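Local coordinates for phenol hydroxylase component phL (Pseudomonas stutzeri, PDB 3U52), which probably serves as the helical beta subunit of a multicomponent phenol hydroxylase, whose diiron-bearing partner subunit is expected to oxidise phenol, at residues 63-67 against 278-282; 75-79 against 259-263; 159-163 against 223-227. One frame throughout, in Å; residues are numbered along the deposited sequence.

Interaction 1 (63-67 against 278-282)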
# COMPACT_ATOMS: atom_id res chain seq x y z
N THR D 63 -23.33 34.45 1.36
CA THR D 63 -22.71 35.40 0.46
C THR D 63 -23.74 36.06 -0.46
O THR D 63 -24.75 35.46 -0.79
CB THR D 63 -21.57 34.75 -0.38
OG1 THR D 63 -20.91 35.76 -1.15
CG2 THR D 63 -22.08 33.70 -1.28
N ALA D 64 -23.48 37.30 -0.84
CA ALA D 64 -24.34 38.03 -1.79
C ALA D 64 -24.11 37.56 -3.24
O ALA D 64 -24.98 37.73 -4.10
CB ALA D 64 -24.14 39.55 -1.66
N ILE D 65 -22.93 36.99 -3.50
CA ILE D 65 -22.64 36.37 -4.78
C ILE D 65 -23.65 35.27 -5.06
O ILE D 65 -24.08 34.59 -4.15
CB ILE D 65 -21.22 35.78 -4.80
CG1 ILE D 65 -20.17 36.91 -4.71
CG2 ILE D 65 -21.00 34.98 -6.06
CD1 ILE D 65 -20.07 37.80 -5.97
N ARG D 66 -24.06 35.13 -6.32
CA ARG D 66 -25.04 34.12 -6.73
C ARG D 66 -24.47 33.25 -7.84
O ARG D 66 -23.82 33.74 -8.75
CB ARG D 66 -26.36 34.78 -7.21
CG ARG D 66 -27.15 35.51 -6.12
CD ARG D 66 -27.69 34.55 -5.05
NE ARG D 66 -27.56 35.13 -3.70
CZ ARG D 66 -28.59 35.42 -2.94
NH1 ARG D 66 -29.81 35.15 -3.39
NH2 ARG D 66 -28.43 35.94 -1.74
N MET D 67 -24.70 31.94 -7.72
CA MET D 67 -24.31 30.95 -8.72
C MET D 67 -25.42 29.97 -8.95
O MET D 67 -25.98 29.40 -7.98
CB MET D 67 -23.11 30.14 -8.26
CG MET D 67 -21.91 30.98 -7.95
SD MET D 67 -21.02 31.62 -9.38
CE MET D 67 -20.16 30.12 -9.93
N ASN D 278 -22.65 39.60 -10.44
CA ASN D 278 -21.55 39.08 -9.63
C ASN D 278 -20.38 40.00 -9.84
O ASN D 278 -19.83 40.52 -8.90
CB ASN D 278 -21.17 37.68 -10.06
CG ASN D 278 -21.96 36.60 -9.36
OD1 ASN D 278 -22.86 36.87 -8.54
ND2 ASN D 278 -21.60 35.35 -9.65
N ARG D 279 -20.05 40.23 -11.10
CA ARG D 279 -18.99 41.14 -11.51
C ARG D 279 -19.12 42.58 -10.94
O ARG D 279 -18.15 43.13 -10.40
CB ARG D 279 -18.97 41.15 -13.02
CG ARG D 279 -17.61 41.14 -13.62
CD ARG D 279 -17.58 40.30 -14.90
NE ARG D 279 -18.41 40.83 -15.97
CZ ARG D 279 -19.35 40.14 -16.64
NH1 ARG D 279 -19.60 38.86 -16.37
NH2 ARG D 279 -20.03 40.74 -17.60
N GLU D 280 -20.31 43.17 -11.06
CA GLU D 280 -20.62 44.45 -10.37
C GLU D 280 -20.25 44.42 -8.88
O GLU D 280 -19.59 45.32 -8.37
CB GLU D 280 -22.13 44.81 -10.48
CG GLU D 280 -22.63 45.37 -11.85
CD GLU D 280 -24.17 45.21 -12.03
OE1 GLU D 280 -24.93 45.34 -11.03
OE2 GLU D 280 -24.62 44.93 -13.18
N LEU D 281 -20.74 43.38 -8.18
CA LEU D 281 -20.48 43.18 -6.76
C LEU D 281 -18.97 43.05 -6.48
O LEU D 281 -18.44 43.67 -5.56
CB LEU D 281 -21.21 41.94 -6.28
CG LEU D 281 -22.01 41.94 -4.98
CD1 LEU D 281 -22.15 40.50 -4.48
CD2 LEU D 281 -21.42 42.86 -3.90
N LEU D 282 -18.29 42.24 -7.28
CA LEU D 282 -16.85 42.05 -7.12
C LEU D 282 -16.11 43.36 -7.30
O LEU D 282 -15.19 43.68 -6.55
CB LEU D 282 -16.33 40.98 -8.10
CG LEU D 282 -16.77 39.51 -7.94
CD1 LEU D 282 -16.15 38.64 -9.02
CD2 LEU D 282 -16.38 38.97 -6.59
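Ile65 and Asn278 bring the two backbones closest, their CA atoms 5.7 Å apart, where a chain segment without regular secondary structure runs past the N-terminal part of helix 276-302. The motif is a side-chain amide paired with a peptide backbone: Asn278 uses both ends of its carboxamide on N and O of Arg66. Arg66 N donates to Asn278 OD1 over 3.1 Å in an almost straight bond (N-H...O 175°), and Asn278 ND2 returns a hydrogen bond of 2.9 Å to Arg66 O, which is more bent (146°) and tilted from the amide plane. With chi1 at -88° the CG of Asn278 lies beside its own backbone N, and the amide reaches across to the loop. ND2 has a second acceptor in Val271 O of helix 251-274, so the two bonds from this nitrogen fix which end of the amide is which and tie the loop to both of these consecutive helices, 251-274 and 276-302. The long guanidinium arm of Arg66, by contrast, leads away from the helix.

Ile65 crosses the Asn278 side chain at about a right angle and lies over one face of the amide, CG2 and CD1 on the same side, while Met67 SD comes near the amide plane at the other end, 3.8 Å from Asn278 ND2. On the next turn Leu281 points at the loop, and its CD1 is shared between Ala64 CB at 3.6 Å and Ile65 CD1 at 3.7 Å. Phe212 of helix 211-240 touches both Ile65 and Leu282, extending this apolar patch inward. The branch of Ile65 that reaches farthest also meets the second leucine, with CD1 3.9 Å from Leu282 CD2.

Interaction 2 (75-79 against 259-263)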
# COMPACT_ATOMS: atom_id res chain seq x y z
N ASP D 75 -11.35 22.56 -8.62
CA ASP D 75 -9.93 22.75 -8.35
C ASP D 75 -9.14 22.17 -9.55
O ASP D 75 -9.25 20.98 -9.83
CB ASP D 75 -9.55 22.03 -7.05
CG ASP D 75 -8.09 22.28 -6.64
OD1 ASP D 75 -7.37 22.99 -7.36
OD2 ASP D 75 -7.64 21.76 -5.61
N PRO D 76 -8.37 23.03 -10.26
CA PRO D 76 -7.46 22.57 -11.32
C PRO D 76 -6.39 21.57 -10.85
O PRO D 76 -5.97 20.73 -11.65
CB PRO D 76 -6.79 23.88 -11.83
CG PRO D 76 -7.63 25.01 -11.28
CD PRO D 76 -8.34 24.49 -10.06
N ARG D 77 -5.94 21.66 -9.59
CA ARG D 77 -4.98 20.72 -9.00
C ARG D 77 -5.64 19.35 -8.66
O ARG D 77 -4.94 18.37 -8.42
CB ARG D 77 -4.38 21.34 -7.72
CG ARG D 77 -3.71 22.71 -7.88
CD ARG D 77 -3.59 23.37 -6.49
NE ARG D 77 -4.87 23.38 -5.75
CZ ARG D 77 -5.01 23.67 -4.45
NH1 ARG D 77 -3.98 24.07 -3.76
NH2 ARG D 77 -6.20 23.60 -3.87
N GLN D 78 -6.97 19.30 -8.62
CA GLN D 78 -7.72 18.07 -8.24
C GLN D 78 -7.35 17.50 -6.86
O GLN D 78 -7.23 16.29 -6.66
CB GLN D 78 -7.57 17.03 -9.34
CG GLN D 78 -7.84 17.63 -10.71
CD GLN D 78 -9.26 17.56 -11.11
OE1 GLN D 78 -9.99 18.60 -11.11
NE2 GLN D 78 -9.71 16.36 -11.48
N PHE D 79 -7.17 18.40 -5.89
CA PHE D 79 -6.82 18.00 -4.56
C PHE D 79 -8.05 17.48 -3.80
O PHE D 79 -8.93 18.24 -3.43
CB PHE D 79 -6.21 19.19 -3.79
CG PHE D 79 -4.75 19.45 -4.05
CD1 PHE D 79 -4.10 20.48 -3.36
CD2 PHE D 79 -4.01 18.71 -4.96
CE1 PHE D 79 -2.74 20.76 -3.60
CE2 PHE D 79 -2.64 18.99 -5.20
CZ PHE D 79 -2.00 19.98 -4.51
N GLU D 259 1.46 27.71 -6.94
CA GLU D 259 0.38 26.70 -7.00
C GLU D 259 -0.99 27.31 -6.66
O GLU D 259 -1.99 26.91 -7.20
CB GLU D 259 0.73 25.52 -6.07
CG GLU D 259 -0.38 24.45 -5.97
CD GLU D 259 -0.39 23.76 -4.60
OE1 GLU D 259 0.44 22.84 -4.41
OE2 GLU D 259 -1.22 24.17 -3.72
N SER D 260 -1.03 28.28 -5.76
CA SER D 260 -2.30 28.79 -5.26
C SER D 260 -3.00 29.66 -6.29
O SER D 260 -4.21 29.77 -6.32
CB SER D 260 -2.07 29.59 -3.98
OG SER D 260 -1.55 30.86 -4.31
N LEU D 261 -2.22 30.29 -7.15
CA LEU D 261 -2.76 30.97 -8.32
C LEU D 261 -3.64 30.07 -9.18
O LEU D 261 -4.63 30.52 -9.76
CB LEU D 261 -1.60 31.57 -9.10
CG LEU D 261 -1.08 33.01 -9.03
CD1 LEU D 261 -1.39 33.79 -7.78
CD2 LEU D 261 0.41 33.02 -9.33
N ARG D 262 -3.35 28.77 -9.25
CA ARG D 262 -4.20 27.88 -10.05
C ARG D 262 -5.64 27.88 -9.58
O ARG D 262 -6.55 28.13 -10.38
CB ARG D 262 -3.62 26.46 -10.11
CG ARG D 262 -2.24 26.41 -10.81
CD ARG D 262 -1.82 24.98 -11.04
NE ARG D 262 -2.66 24.32 -12.03
CZ ARG D 262 -2.69 23.00 -12.19
NH1 ARG D 262 -1.96 22.22 -11.40
NH2 ARG D 262 -3.47 22.45 -13.11
N TRP D 263 -5.88 27.65 -8.29
CA TRP D 263 -7.26 27.50 -7.88
C TRP D 263 -7.92 28.85 -7.64
O TRP D 263 -9.11 28.96 -7.88
CB TRP D 263 -7.37 26.60 -6.64
CG TRP D 263 -6.89 27.20 -5.33
CD1 TRP D 263 -5.64 27.07 -4.78
CD2 TRP D 263 -7.67 27.95 -4.37
NE1 TRP D 263 -5.58 27.73 -3.59
CE2 TRP D 263 -6.80 28.27 -3.30
CE3 TRP D 263 -9.01 28.40 -4.32
CZ2 TRP D 263 -7.23 29.02 -2.17
CZ3 TRP D 263 -9.44 29.13 -3.22
CH2 TRP D 263 -8.55 29.44 -2.16
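A salt-bridge network of Asp75, Arg77 and Glu259 joins a type I beta turn, Asp75 to Gln78, to helix 251-274. At the head of the turn Asp75 forms an Asx turn, its OD1 accepting from Arg77 N, and the same carboxylate is gripped side-on by the Arg77 side chain. Arg77 NE reaches Asp75 OD1 at 3.0 Å along a nearly straight path (171°), meeting the syn lone pair of that oxygen, and Arg77 NH2 reaches Asp75 OD2 at 2.9 Å from above the carboxylate plane. The remaining nitrogen crosses to the helix, where Arg77 NH1 donates to Glu259 OE2 at 2.8 Å. That oxygen lies close to the guanidinium plane, but the two flat groups are turned 65° against each other. A bend at chi3 (-51°) swings the guanidinium round so that one arginine can serve both carboxylates.

Aromatic groups lie over both faces of this guanidinium. Trp263 CD1 sits over its centre, 3.5 Å from Arg77 CZ, with the indole inclined to the guanidinium, and Phe79 CD1 covers the opposite face. The rotation of the Arg77 guanidinium is thus fixed by bonds at the edge and packing above and below. At the turn's corner Pro76 leans on the helix backbone, with CG 3.4 Å from Arg262 O, and the Arg262 guanidinium lies with one face against the backbone of Pro76 and Arg77.

Glu259 OE2 has a second salt bridge, to Arg88 of helix 81-105, which places two positive groups on one carboxylate and would favour its charged form. Phe79 packs on Tyr84 of that same helix. Trp263 meets His153 of helix 147-175 edge-to-face; with Asp75 on Met152 and Phe79 on Tyr155, both turn and helix 251-274 abut helix 147-175.

Interaction 3 (159-163 against 223-227)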
# COMPACT_ATOMS: atom_id res chain seq x y z
N ASP D 159 -2.28 25.46 5.15
CA ASP D 159 -1.02 25.94 4.54
C ASP D 159 -0.56 27.25 5.21
O ASP D 159 0.61 27.42 5.46
CB ASP D 159 -1.25 26.27 3.07
CG ASP D 159 -1.53 25.03 2.22
OD1 ASP D 159 -1.21 23.91 2.66
OD2 ASP D 159 -2.10 25.19 1.11
N ARG D 160 -1.50 28.16 5.49
CA ARG D 160 -1.14 29.47 6.10
C ARG D 160 -0.57 29.27 7.49
O ARG D 160 0.37 29.96 7.86
CB ARG D 160 -2.33 30.48 6.15
CG ARG D 160 -3.11 30.67 4.88
CD ARG D 160 -2.22 30.95 3.65
NE ARG D 160 -1.63 32.29 3.65
CZ ARG D 160 -2.18 33.36 3.07
NH1 ARG D 160 -3.32 33.27 2.40
NH2 ARG D 160 -1.55 34.53 3.17
N LEU D 161 -1.14 28.35 8.26
CA LEU D 161 -0.60 28.00 9.56
C LEU D 161 0.82 27.40 9.43
O LEU D 161 1.70 27.78 10.17
CB LEU D 161 -1.50 27.00 10.25
CG LEU D 161 -0.96 26.46 11.56
CD1 LEU D 161 -0.88 27.65 12.59
CD2 LEU D 161 -1.80 25.27 12.08
N GLY D 162 1.00 26.46 8.50
CA GLY D 162 2.33 25.93 8.14
C GLY D 162 3.32 27.02 7.75
O GLY D 162 4.43 27.04 8.24
N ILE D 163 2.92 27.95 6.89
CA ILE D 163 3.80 29.07 6.54
C ILE D 163 4.19 29.95 7.75
O ILE D 163 5.35 30.32 7.94
CB ILE D 163 3.21 29.90 5.39
CG1 ILE D 163 3.27 29.09 4.10
CG2 ILE D 163 3.97 31.22 5.21
CD1 ILE D 163 2.33 29.57 3.09
N ASP D 223 -3.01 38.69 -0.56
CA ASP D 223 -1.98 37.72 -0.97
C ASP D 223 -1.39 38.06 -2.33
O ASP D 223 -0.21 37.86 -2.55
CB ASP D 223 -2.56 36.30 -0.98
CG ASP D 223 -2.91 35.78 0.43
OD1 ASP D 223 -2.70 36.48 1.46
OD2 ASP D 223 -3.45 34.64 0.53
N GLY D 224 -2.22 38.55 -3.26
CA GLY D 224 -1.78 38.80 -4.61
C GLY D 224 -0.88 40.01 -4.78
O GLY D 224 -0.32 40.23 -5.87
N MET D 225 -0.74 40.80 -3.73
CA MET D 225 0.21 41.90 -3.71
C MET D 225 1.30 41.57 -2.72
O MET D 225 2.48 41.78 -3.03
CB MET D 225 -0.49 43.21 -3.27
CG MET D 225 -0.96 44.10 -4.43
SD MET D 225 -1.59 45.68 -3.82
CE MET D 225 -3.24 45.20 -3.30
N MET D 226 0.92 41.02 -1.56
CA MET D 226 1.90 40.70 -0.50
C MET D 226 2.98 39.68 -0.88
O MET D 226 4.17 39.89 -0.62
CB MET D 226 1.20 40.21 0.76
CG MET D 226 2.16 39.84 1.87
SD MET D 226 1.29 39.56 3.39
CE MET D 226 0.50 37.97 2.97
N TYR D 227 2.55 38.54 -1.42
CA TYR D 227 3.48 37.48 -1.77
C TYR D 227 4.52 37.93 -2.80
O TYR D 227 5.69 37.73 -2.57
CB TYR D 227 2.72 36.19 -2.16
CG TYR D 227 2.47 35.37 -0.93
CD1 TYR D 227 1.46 35.71 -0.06
CD2 TYR D 227 3.33 34.30 -0.59
CE1 TYR D 227 1.25 34.98 1.10
CE2 TYR D 227 3.14 33.56 0.57
CZ TYR D 227 2.10 33.92 1.40
OH TYR D 227 1.90 33.19 2.53
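Arg160 and Asp223 form a buried salt bridge between helices 147-175 and 211-240, which run roughly parallel (22°) with their segment axes 15.8 Å apart, too far for backbones to meet; long side chains span the gap in this helical bundle. Arg160 NH2 donates to Asp223 OD1 over 2.8 Å at 161°. The oxygen lies in the guanidinium plane, whereas the nitrogen stands above the carboxylate plane. The second branch, Arg160 NH1 to Asp223 OD2, is modelled at 2.3 Å, a doubtful length for a real bond. Bends at chi2 and chi3 coil the arginine before its tip turns to the aspartate.

Other polar links extend the pair. Arg160 NE forms a salt bridge with Glu130 OE1, and Tyr227 OH is hydrogen-bonded to Glu130 OE2, so one glutamate ties together groups from both helices. Gln218 adds a hydrogen bond to Asp223 OD1.

Packing does the rest. Arg160 NH2 comes to the edge of the Tyr227 ring, 3.5 Å from CE1, and the end of Ile163 meets the same residue, CD1 to Tyr227 OH at 3.7 Å. Met226 CE adds a loose touch on Arg160 NH2. Tyr227 lines the xenon pocket with Asp232 and Tyr257, its side chain about 4 Å from a bound xenon.

Helix 126-143, which supplies Glu130, packs Ala133 on Arg160 and Val129 on Met226; helix 251-274 brings Trp256 against Arg160, Ile163 and the Tyr227 ring, with Tyr257 nearly parallel to that ring.

In the fold
Interaction 3 lies in the core, about 5 Å from the chain centre, and is wholly buried; interaction 2 is partly buried at about 11 Å, and interaction 1 sits at the periphery, about 21 Å out. Interactions 1 and 2 both fasten the long connection between helices 31-36 and 81-105 onto successive helices, 276-302 and 251-274, whereas interaction 3 joins two helices. Along the chain the three are nested, 3 within 2 within 1. Interaction 1 combines a neutral amide on backbone groups with apolar packing; interactions 2 and 3 are built on charged networks. Arg88, the second partner of Glu259, also pairs with Asp159, next to Arg160 in the segment of interaction 3.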